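Local atomic coordinates of gene product PA4716 (PDB entry 1U0K), a protein that is of unproven function but belongs to the PhzF family and probably acts as an isomerase, perhaps an epimerase. Residues 4-10 and 276-282; 92-98 and 109-113; 127-133 and 157-162. All coordinates share one frame; numbering follows the deposited sequence.

Contact 1: residues 4-10 and 276-282; sequences SRRYWQL and LLARAEL
The methyl of Ala280 sits over one face of the Tyr7 ring, its CB 3.4 Å from the ring centroid in a CH-pi contact, while Leu282 CD2 meets the same ring at its edge. Tyr7 takes the sterically tight rotamer with CG between backbone N and carbonyl carbon (chi1 70°), which lays the ring across its antiparallel partner. On the face carrying Arg6 and Trp8, the Arg279 chain leaves with CG anti to the backbone N and runs beside the indole, placing CG 3.6 Å from the centroid of the six-membered ring of Trp8. Ser4 OG donates to the syn lone pair of Glu281 OE2 at 2.7 Å, and Glu281 brings OE1 to within 3.1 Å of Arg6 CG. The guanidinium of Arg6 turns instead to Asp27, which also accepts from Trp8 NE1. Ala280 N reaches Tyr7 O at 2.8 Å. Further along, Gln9 O receives Leu277 N at 2.8 Å and, weakly, Ala278 N. Residues 278-282 lie between two antiparallel neighbours, 4-10 and a strand of the second subunit, so the sheet runs on through the dimer interface. The register of 276-282 with 4-10 shifts by one at a classic beta bulge, where Leu277 and Ala278 both face Gln9.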
loop_
_atom_site.group_PDB
_atom_site.type_symbol
_atom_site.label_atom_id
_atom_site.label_comp_id
_atom_site.label_asym_id
_atom_site.label_seq_id
_atom_site.Cartn_x
_atom_site.Cartn_y
_atom_site.Cartn_z
ATOM N N SER A 4 19.636 18.561 2.033
ATOM C CA SER A 4 18.269 18.317 1.614
ATOM C C SER A 4 18.211 16.988 0.886
ATOM O O SER A 4 19.028 16.716 0.003
ATOM C CB SER A 4 17.779 19.439 0.705
ATOM O OG SER A 4 16.476 19.163 0.214
ATOM N N ARG A 5 17.283 16.136 1.307
ATOM C CA ARG A 5 17.002 14.885 0.613
ATOM C C ARG A 5 15.522 14.864 0.308
ATOM O O ARG A 5 14.709 15.402 1.067
ATOM C CB ARG A 5 17.345 13.679 1.469
ATOM C CG ARG A 5 18.818 13.565 1.898
ATOM C CD ARG A 5 19.001 13.256 3.382
ATOM N NE ARG A 5 18.249 14.189 4.238
ATOM C CZ ARG A 5 17.433 13.837 5.239
ATOM N NH1 ARG A 5 17.235 12.561 5.551
ATOM N NH2 ARG A 5 16.806 14.784 5.940
ATOM N N ARG A 6 15.179 14.271 -0.824
ATOM C CA ARG A 6 13.826 14.319 -1.330
ATOM C C ARG A 6 13.427 12.979 -1.884
ATOM O O ARG A 6 14.269 12.192 -2.325
ATOM C CB ARG A 6 13.707 15.308 -2.488
ATOM C CG ARG A 6 14.071 16.736 -2.149
ATOM C CD ARG A 6 14.369 17.606 -3.369
ATOM N NE ARG A 6 15.407 17.041 -4.234
ATOM C CZ ARG A 6 15.813 17.582 -5.386
ATOM N NH1 ARG A 6 15.282 18.722 -5.832
ATOM N NH2 ARG A 6 16.759 16.984 -6.096
ATOM N N TYR A 7 12.129 12.732 -1.879
ATOM C CA TYR A 7 11.534 11.761 -2.774
ATOM C C TYR A 7 10.424 12.422 -3.570
ATOM O O TYR A 7 9.987 13.548 -3.260
ATOM C CB TYR A 7 11.057 10.510 -2.031
ATOM C CG TYR A 7 9.853 10.709 -1.149
ATOM C CD1 TYR A 7 8.582 10.685 -1.669
ATOM C CD2 TYR A 7 10.006 10.946 0.210
ATOM C CE1 TYR A 7 7.464 10.872 -0.855
ATOM C CE2 TYR A 7 8.892 11.121 1.040
ATOM C CZ TYR A 7 7.633 11.097 0.491
ATOM O OH TYR A 7 6.517 11.293 1.280
ATOM N N TRP A 8 9.987 11.743 -4.611
ATOM C CA TRP A 8 8.997 12.274 -5.532
ATOM C C TRP A 8 7.937 11.239 -5.803
ATOM O O TRP A 8 8.262 10.076 -5.987
ATOM C CB TRP A 8 9.644 12.668 -6.855
ATOM C CG TRP A 8 10.832 13.562 -6.721
ATOM C CD1 TRP A 8 12.078 13.230 -6.241
ATOM C CD2 TRP A 8 10.913 14.941 -7.098
ATOM N NE1 TRP A 8 12.908 14.319 -6.291
ATOM C CE2 TRP A 8 12.222 15.379 -6.816
ATOM C CE3 TRP A 8 10.004 15.857 -7.652
ATOM C CZ2 TRP A 8 12.643 16.691 -7.065
ATOM C CZ3 TRP A 8 10.427 17.147 -7.895
ATOM C CH2 TRP A 8 11.731 17.546 -7.609
ATOM N N GLN A 9 6.683 11.672 -5.872
ATOM C CA GLN A 9 5.557 10.828 -6.229
ATOM C C GLN A 9 5.229 11.065 -7.691
ATOM O O GLN A 9 5.002 12.188 -8.101
ATOM C CB GLN A 9 4.340 11.155 -5.340
ATOM C CG GLN A 9 3.082 10.380 -5.673
ATOM C CD GLN A 9 3.205 8.887 -5.443
ATOM O OE1 GLN A 9 4.055 8.434 -4.670
ATOM N NE2 GLN A 9 2.364 8.118 -6.123
ATOM N N LEU A 10 5.275 10.000 -8.481
ATOM C CA LEU A 10 5.020 10.039 -9.916
ATOM C C LEU A 10 3.954 9.021 -10.275
ATOM O O LEU A 10 3.748 8.057 -9.552
ATOM C CB LEU A 10 6.294 9.664 -10.693
ATOM C CG LEU A 10 7.370 10.726 -10.889
ATOM C CD1 LEU A 10 7.999 11.160 -9.607
ATOM C CD2 LEU A 10 8.436 10.191 -11.831
ATOM N N LEU A 276 4.477 13.935 -12.905
ATOM C CA LEU A 276 5.069 14.222 -11.604
ATOM C C LEU A 276 4.002 14.870 -10.715
ATOM O O LEU A 276 3.403 15.874 -11.092
ATOM C CB LEU A 276 6.269 15.145 -11.761
ATOM C CG LEU A 276 7.615 14.522 -12.128
ATOM C CD1 LEU A 276 7.556 13.836 -13.473
ATOM C CD2 LEU A 276 8.686 15.602 -12.125
ATOM N N LEU A 277 3.754 14.281 -9.556
ATOM C CA LEU A 277 2.651 14.708 -8.685
ATOM C C LEU A 277 3.062 15.506 -7.454
ATOM O O LEU A 277 2.336 16.420 -7.061
ATOM C CB LEU A 277 1.852 13.491 -8.223
ATOM C CG LEU A 277 0.749 13.001 -9.159
ATOM C CD1 LEU A 277 1.243 12.562 -10.521
ATOM C CD2 LEU A 277 -0.007 11.875 -8.470
ATOM N N ALA A 278 4.172 15.145 -6.817
ATOM C CA ALA A 278 4.586 15.767 -5.558
ATOM C C ALA A 278 6.075 15.640 -5.339
ATOM O O ALA A 278 6.706 14.660 -5.756
ATOM C CB ALA A 278 3.854 15.140 -4.381
ATOM N N ARG A 279 6.643 16.646 -4.693
ATOM C CA ARG A 279 8.026 16.668 -4.258
ATOM C C ARG A 279 8.038 16.730 -2.730
ATOM O O ARG A 279 7.499 17.670 -2.149
ATOM C CB ARG A 279 8.737 17.913 -4.816
ATOM C CG ARG A 279 10.199 18.046 -4.430
ATOM C CD ARG A 279 10.818 19.396 -4.805
ATOM N NE ARG A 279 10.174 20.481 -4.058
ATOM C CZ ARG A 279 9.409 21.433 -4.585
ATOM N NH1 ARG A 279 9.150 21.475 -5.887
ATOM N NH2 ARG A 279 8.874 22.353 -3.785
ATOM N N ALA A 280 8.682 15.760 -2.094
ATOM C CA ALA A 280 8.700 15.636 -0.641
ATOM C C ALA A 280 10.105 15.851 -0.099
ATOM O O ALA A 280 11.066 15.273 -0.602
ATOM C CB ALA A 280 8.191 14.270 -0.224
ATOM N N GLU A 281 10.216 16.686 0.920
ATOM C CA GLU A 281 11.453 16.929 1.640
ATOM C C GLU A 281 11.496 16.079 2.895
ATOM O O GLU A 281 10.554 16.105 3.677
ATOM C CB GLU A 281 11.515 18.403 2.025
ATOM C CG GLU A 281 11.909 19.304 0.881
ATOM C CD GLU A 281 13.418 19.355 0.669
ATOM O OE1 GLU A 281 13.822 19.394 -0.507
ATOM O OE2 GLU A 281 14.192 19.354 1.663
ATOM N N LEU A 282 12.569 15.314 3.097
ATOM C CA LEU A 282 12.713 14.481 4.284
ATOM C C LEU A 282 13.088 15.362 5.454
ATOM O O LEU A 282 13.938 16.241 5.330
ATOM C CB LEU A 282 13.781 13.392 4.088
ATOM C CG LEU A 282 13.461 12.291 3.087
ATOM C CD1 LEU A 282 14.485 11.189 3.238
ATOM C CD2 LEU A 282 12.050 11.773 3.239
HETATM O O HOH W 1 16.004 17.022 3.885
#

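Contact 2: residues 92-98 and 109-113; sequences GDNEQHW and LRSVR
Backbone hydrogen bonds pair Gln96 with Ser111 and Trp98 with Leu109 in both directions, the straightest being Leu109 N to Trp98 O at 2.9 Å and 173°. Between them, His97 and Arg110 form a non-hydrogen-bonded pair. A water extends the pairing past the regular strand, donating a hydrogen bond to Asp93 O and accepting one from Arg113 N. Among charged groups, Glu95 OE2 and Arg110 NH1 make a salt bridge at 3.0 Å. Its N-H points poorly, with the carboxylate and guanidinium planes 47° apart, and Arg110 NH2 has a second acid in Glu121. Side chains also bind main chain: extended from CG to NE, Arg113 sends NE to Gly92 O at 3.0 Å from above the carbonyl plane, and NH2 adds a weak bond to the same oxygen. Gln96, bent at chi2 (-66°), folds its NE2 back to Asn94 O at 3.1 Å, while its OE1 accepts from Arg59. Apolar contact is slight, chiefly Val112 CG1 on Glu95 CG at 3.8 Å. Between these two segments the contact is therefore largely polar, and the skewed Glu95 bridge probably contributes more through charge than through a directed hydrogen bond, with Arg110 shared between two acids.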
loop_
_atom_site.group_PDB
_atom_site.type_symbol
_atom_site.label_atom_id
_atom_site.label_comp_id
_atom_site.label_asym_id
_atom_site.label_seq_id
_atom_site.Cartn_x
_atom_site.Cartn_y
_atom_site.Cartn_z
ATOM N N GLY A 92 15.975 21.098 -20.151
ATOM C CA GLY A 92 16.224 20.845 -21.559
ATOM C C GLY A 92 14.937 20.501 -22.277
ATOM O O GLY A 92 14.145 19.698 -21.783
ATOM N N ASP A 93 14.722 21.106 -23.444
ATOM C CA ASP A 93 13.506 20.875 -24.225
ATOM C C ASP A 93 13.652 19.677 -25.150
ATOM O O ASP A 93 12.670 19.160 -25.666
ATOM C CB ASP A 93 13.172 22.110 -25.063
ATOM C CG ASP A 93 12.877 23.329 -24.215
ATOM O OD1 ASP A 93 13.811 24.127 -23.967
ATOM O OD2 ASP A 93 11.741 23.576 -23.758
ATOM N N ASN A 94 14.889 19.251 -25.358
ATOM C CA ASN A 94 15.208 18.182 -26.292
ATOM C C ASN A 94 15.133 16.803 -25.651
ATOM O O ASN A 94 15.151 16.677 -24.422
ATOM C CB ASN A 94 16.620 18.381 -26.850
ATOM C CG ASN A 94 17.691 18.453 -25.750
ATOM O OD1 ASN A 94 17.681 19.363 -24.902
ATOM N ND2 ASN A 94 18.617 17.495 -25.764
ATOM N N GLU A 95 15.070 15.780 -26.496
ATOM C CA GLU A 95 15.158 14.396 -26.051
ATOM C C GLU A 95 16.408 14.202 -25.198
ATOM O O GLU A 95 17.475 14.716 -25.520
ATOM C CB GLU A 95 15.200 13.442 -27.247
ATOM C CG GLU A 95 15.139 11.972 -26.867
ATOM C CD GLU A 95 15.105 11.052 -28.074
ATOM O OE1 GLU A 95 16.125 10.849 -28.735
ATOM O OE2 GLU A 95 13.942 10.495 -28.360
ATOM N N GLN A 96 16.261 13.467 -24.103
ATOM C CA GLN A 96 17.363 13.174 -23.197
ATOM C C GLN A 96 17.570 11.670 -23.160
ATOM O O GLN A 96 16.609 10.913 -23.284
ATOM C CB GLN A 96 17.040 13.683 -21.790
ATOM C CG GLN A 96 16.743 15.171 -21.716
ATOM C CD GLN A 96 17.944 16.033 -22.049
ATOM O OE1 GLN A 96 19.043 15.736 -21.546
ATOM N NE2 GLN A 96 17.795 17.010 -22.823
ATOM N N HIS A 97 18.825 11.258 -22.999
ATOM C CA HIS A 97 19.205 9.859 -22.891
ATOM C C HIS A 97 19.847 9.587 -21.534
ATOM O O HIS A 97 20.559 10.424 -20.993
ATOM C CB HIS A 97 20.171 9.480 -24.016
ATOM C CG HIS A 97 19.578 9.620 -25.379
ATOM N ND1 HIS A 97 19.491 10.831 -26.031
ATOM C CD2 HIS A 97 19.042 8.700 -26.215
ATOM C CE1 HIS A 97 18.923 10.650 -27.211
ATOM N NE2 HIS A 97 18.643 9.366 -27.347
ATOM N N TRP A 98 19.560 8.410 -20.989
ATOM C CA TRP A 98 19.955 8.017 -19.642
ATOM C C TRP A 98 20.398 6.568 -19.648
ATOM O O TRP A 98 19.949 5.782 -20.474
ATOM C CB TRP A 98 18.766 8.147 -18.676
ATOM C CG TRP A 98 18.052 9.423 -18.796
ATOM C CD1 TRP A 98 16.876 9.655 -19.446
ATOM C CD2 TRP A 98 18.467 10.677 -18.252
ATOM N NE1 TRP A 98 16.541 10.981 -19.341
ATOM C CE2 TRP A 98 17.496 11.631 -18.608
ATOM C CE3 TRP A 98 19.564 11.093 -17.491
ATOM C CZ2 TRP A 98 17.598 12.978 -18.246
ATOM C CZ3 TRP A 98 19.664 12.434 -17.140
ATOM C CH2 TRP A 98 18.687 13.352 -17.514
ATOM N N LEU A 109 17.671 4.359 -21.580
ATOM C CA LEU A 109 16.373 5.022 -21.636
ATOM C C LEU A 109 16.459 6.336 -22.377
ATOM O O LEU A 109 17.530 6.918 -22.501
ATOM C CB LEU A 109 15.828 5.279 -20.229
ATOM C CG LEU A 109 15.510 4.024 -19.417
ATOM C CD1 LEU A 109 16.620 3.715 -18.456
ATOM C CD2 LEU A 109 14.167 4.160 -18.711
ATOM N N ARG A 110 15.322 6.773 -22.893
ATOM C CA ARG A 110 15.167 8.098 -23.463
ATOM C C ARG A 110 13.905 8.739 -22.897
ATOM O O ARG A 110 12.943 8.057 -22.549
ATOM C CB ARG A 110 15.101 8.020 -24.993
ATOM C CG ARG A 110 13.873 7.365 -25.550
ATOM C CD ARG A 110 13.868 7.272 -27.086
ATOM N NE ARG A 110 12.553 6.875 -27.597
ATOM C CZ ARG A 110 11.490 7.675 -27.673
ATOM N NH1 ARG A 110 11.557 8.948 -27.298
ATOM N NH2 ARG A 110 10.342 7.196 -28.136
ATOM N N SER A 111 13.918 10.053 -22.784
ATOM C CA SER A 111 12.751 10.788 -22.355
ATOM C C SER A 111 12.555 12.050 -23.171
ATOM O O SER A 111 13.512 12.691 -23.583
ATOM C CB SER A 111 12.865 11.148 -20.875
ATOM O OG SER A 111 14.031 11.909 -20.637
ATOM N N VAL A 112 11.292 12.403 -23.372
ATOM C CA VAL A 112 10.906 13.654 -24.007
ATOM C C VAL A 112 9.810 14.320 -23.182
ATOM O O VAL A 112 9.084 13.664 -22.436
ATOM C CB VAL A 112 10.403 13.421 -25.452
ATOM C CG1 VAL A 112 11.527 12.880 -26.337
ATOM C CG2 VAL A 112 9.207 12.473 -25.476
ATOM N N ARG A 113 9.707 15.633 -23.296
ATOM C CA ARG A 113 8.586 16.347 -22.715
ATOM C C ARG A 113 7.326 16.030 -23.508
ATOM O O ARG A 113 7.371 15.868 -24.733
ATOM C CB ARG A 113 8.859 17.851 -22.712
ATOM C CG ARG A 113 10.033 18.239 -21.857
ATOM C CD ARG A 113 10.184 19.729 -21.657
ATOM N NE ARG A 113 11.360 20.033 -20.850
ATOM C CZ ARG A 113 11.405 19.982 -19.519
ATOM N NH1 ARG A 113 10.328 19.662 -18.803
ATOM N NH2 ARG A 113 12.537 20.278 -18.894
HETATM O O HOH W 2 11.682 16.649 -25.144
#

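Contact 3: residues 127-133 and 157-162; sequences AEFGATP and PRVVST
Antiparallel beta pairing joins the end of strand 117-129, and the loop that follows it, to the short strand 158-161, which in turn pairs with strand 166-170, in a protein whose family belongs with the diaminopimelate epimerase-like proteins. The regular part is brief. Glu128 and Ser161 form a hydrogen-bonded pair, with Glu128 N donating to Ser161 O at 2.8 Å and Ser161 N returning a more bent bond to Glu128 O. Phe129 and Val160 make the neighbouring non-hydrogen-bonded pair. Beyond Phe129 the loop keeps backbone contact: Gly130 N binds Val159 O, and Val159 N reaches Ala131 O at 3.1 Å, nearly straight at 174°.

Apolar side chains pack beside the paired backbones. Val160, with CG1 anti to the backbone N (chi1 -173°), runs beside Phe129 and sets CG1 over the centre of the ring, 4.2 Å from its centroid. The other branch, CG2, touches Phe129 CD2 at 3.8 Å, while CG1 also meets Ala127 CB. Helix 222-234 packs against this patch through Ala230, Pro227 and Glu234. At the far end the rings of Pro133 and Pro157 touch, CG to CB at 3.8 Å, both also against Cys138 of helix 135-144. A water there donates to both Pro133 O and Pro157 O. Leu192 of helix 186-192 touches Ala131, Pro133 and Val159.

Arg158 ties the loop to the strand. A bend at chi3 (82°) brings one face of its guanidinium against Phe129 CB, which sits over it near the rim, and Tyr235 is hydrogen-bonded to NH1. The edge is turned to the loop: Arg158 NH2 donates to Gly130 O at 2.8 Å, in the guanidinium plane and on a carbonyl lone pair, while Arg158 NE makes a weak bond to that same oxygen at 3.4 Å.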
loop_
_atom_site.group_PDB
_atom_site.type_symbol
_atom_site.label_atom_id
_atom_site.label_comp_id
_atom_site.label_asym_id
_atom_site.label_seq_id
_atom_site.Cartn_x
_atom_site.Cartn_y
_atom_site.Cartn_z
ATOM N N ALA A 127 14.201 -10.811 -25.110
ATOM C CA ALA A 127 13.579 -11.654 -24.112
ATOM C C ALA A 127 14.179 -13.045 -24.182
ATOM O O ALA A 127 14.508 -13.533 -25.266
ATOM C CB ALA A 127 12.084 -11.707 -24.334
ATOM N N GLU A 128 14.340 -13.664 -23.017
ATOM C CA GLU A 128 14.799 -15.035 -22.907
ATOM C C GLU A 128 13.598 -15.938 -22.646
ATOM O O GLU A 128 12.857 -15.732 -21.680
ATOM C CB GLU A 128 15.810 -15.162 -21.771
ATOM C CG GLU A 128 16.682 -16.402 -21.869
ATOM C CD GLU A 128 17.577 -16.595 -20.655
ATOM O OE1 GLU A 128 18.202 -15.609 -20.198
ATOM O OE2 GLU A 128 17.656 -17.736 -20.154
ATOM N N PHE A 129 13.404 -16.920 -23.524
ATOM C CA PHE A 129 12.310 -17.877 -23.418
ATOM C C PHE A 129 12.792 -19.116 -22.690
ATOM O O PHE A 129 13.754 -19.753 -23.108
ATOM C CB PHE A 129 11.777 -18.238 -24.810
ATOM C CG PHE A 129 10.997 -17.135 -25.449
ATOM C CD1 PHE A 129 11.649 -16.037 -25.994
ATOM C CD2 PHE A 129 9.615 -17.170 -25.478
ATOM C CE1 PHE A 129 10.936 -15.011 -26.570
ATOM C CE2 PHE A 129 8.897 -16.149 -26.048
ATOM C CZ PHE A 129 9.562 -15.060 -26.595
ATOM N N GLY A 130 12.124 -19.444 -21.590
ATOM C CA GLY A 130 12.573 -20.481 -20.688
ATOM C C GLY A 130 11.665 -21.692 -20.711
ATOM O O GLY A 130 11.265 -22.162 -21.779
ATOM N N ALA A 131 11.334 -22.189 -19.525
ATOM C CA ALA A 131 10.624 -23.448 -19.379
ATOM C C ALA A 131 9.249 -23.397 -20.025
ATOM O O ALA A 131 8.630 -22.343 -20.151
ATOM C CB ALA A 131 10.492 -23.820 -17.908
ATOM N N THR A 132 8.804 -24.572 -20.452
ATOM C CA THR A 132 7.455 -24.796 -20.928
ATOM C C THR A 132 6.823 -25.808 -19.975
ATOM O O THR A 132 7.277 -26.942 -19.925
ATOM C CB THR A 132 7.511 -25.387 -22.352
ATOM O OG1 THR A 132 8.159 -24.465 -23.237
ATOM C CG2 THR A 132 6.128 -25.546 -22.940
ATOM N N PRO A 133 5.812 -25.417 -19.200
ATOM C CA PRO A 133 5.157 -26.382 -18.312
ATOM C C PRO A 133 4.462 -27.485 -19.095
ATOM O O PRO A 133 3.929 -27.215 -20.184
ATOM C CB PRO A 133 4.139 -25.537 -17.542
ATOM C CG PRO A 133 3.959 -24.313 -18.321
ATOM C CD PRO A 133 5.220 -24.074 -19.075
ATOM N N PRO A 157 1.632 -21.814 -22.371
ATOM C CA PRO A 157 2.218 -21.113 -21.231
ATOM C C PRO A 157 3.726 -21.256 -21.311
ATOM O O PRO A 157 4.235 -22.331 -21.638
ATOM C CB PRO A 157 1.635 -21.852 -20.024
ATOM C CG PRO A 157 0.336 -22.368 -20.521
ATOM C CD PRO A 157 0.626 -22.800 -21.937
ATOM N N ARG A 158 4.436 -20.159 -21.080
ATOM C CA ARG A 158 5.882 -20.193 -21.065
ATOM C C ARG A 158 6.461 -19.162 -20.138
ATOM O O ARG A 158 5.861 -18.130 -19.908
ATOM C CB ARG A 158 6.435 -19.970 -22.463
ATOM C CG ARG A 158 6.477 -21.259 -23.230
ATOM C CD ARG A 158 7.402 -21.250 -24.330
ATOM N NE ARG A 158 8.780 -21.522 -23.959
ATOM C CZ ARG A 158 9.760 -21.436 -24.836
ATOM N NH1 ARG A 158 9.482 -21.082 -26.084
ATOM N NH2 ARG A 158 11.007 -21.697 -24.499
ATOM N N VAL A 159 7.636 -19.474 -19.622
ATOM C CA VAL A 159 8.383 -18.536 -18.802
ATOM C C VAL A 159 9.149 -17.643 -19.765
ATOM O O VAL A 159 9.899 -18.133 -20.602
ATOM C CB VAL A 159 9.333 -19.261 -17.854
ATOM C CG1 VAL A 159 10.137 -18.255 -17.009
ATOM C CG2 VAL A 159 8.544 -20.212 -16.958
ATOM N N VAL A 160 8.931 -16.336 -19.667
ATOM C CA VAL A 160 9.596 -15.360 -20.529
ATOM C C VAL A 160 10.131 -14.243 -19.639
ATOM O O VAL A 160 9.476 -13.852 -18.669
ATOM C CB VAL A 160 8.641 -14.791 -21.593
ATOM C CG1 VAL A 160 9.397 -13.914 -22.577
ATOM C CG2 VAL A 160 7.928 -15.933 -22.359
ATOM N N SER A 161 11.316 -13.733 -19.970
ATOM C CA SER A 161 12.048 -12.835 -19.073
ATOM C C SER A 161 12.885 -11.806 -19.823
ATOM O O SER A 161 13.547 -12.123 -20.807
ATOM C CB SER A 161 12.981 -13.657 -18.190
ATOM O OG SER A 161 13.565 -12.859 -17.171
ATOM N N THR A 162 12.840 -10.566 -19.354
ATOM C CA THR A 162 13.834 -9.556 -19.713
ATOM C C THR A 162 14.621 -9.150 -18.461
ATOM O O THR A 162 15.203 -8.068 -18.418
ATOM C CB THR A 162 13.170 -8.329 -20.345
ATOM O OG1 THR A 162 12.120 -7.845 -19.494
ATOM C CG2 THR A 162 12.470 -8.680 -21.638
HETATM O O HOH W 3 3.180 -25.147 -21.955
#

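How the contacts relate
From the N terminus, strand 6-12 begins contact 1, which is completed only by residues 276-282 of the last strand, 267-282, 266 residues beyond Leu10. It brings the two ends of the chain together, and contacts 2 and 3 both fall within the span it encloses. Contact 2 closes a short hairpin between strands 96-101 and 106-114 before contact 3 opens. Strand 117-129 follows directly, pairing with 106-114 and with 267-282, and its end enters contact 3, where a loop containing helix 135-144 is closed by strand 158-161. No contact crosses another. Contacts 1 and 3 lie on opposite sides of the chain's centre, with centres about 37 Å apart.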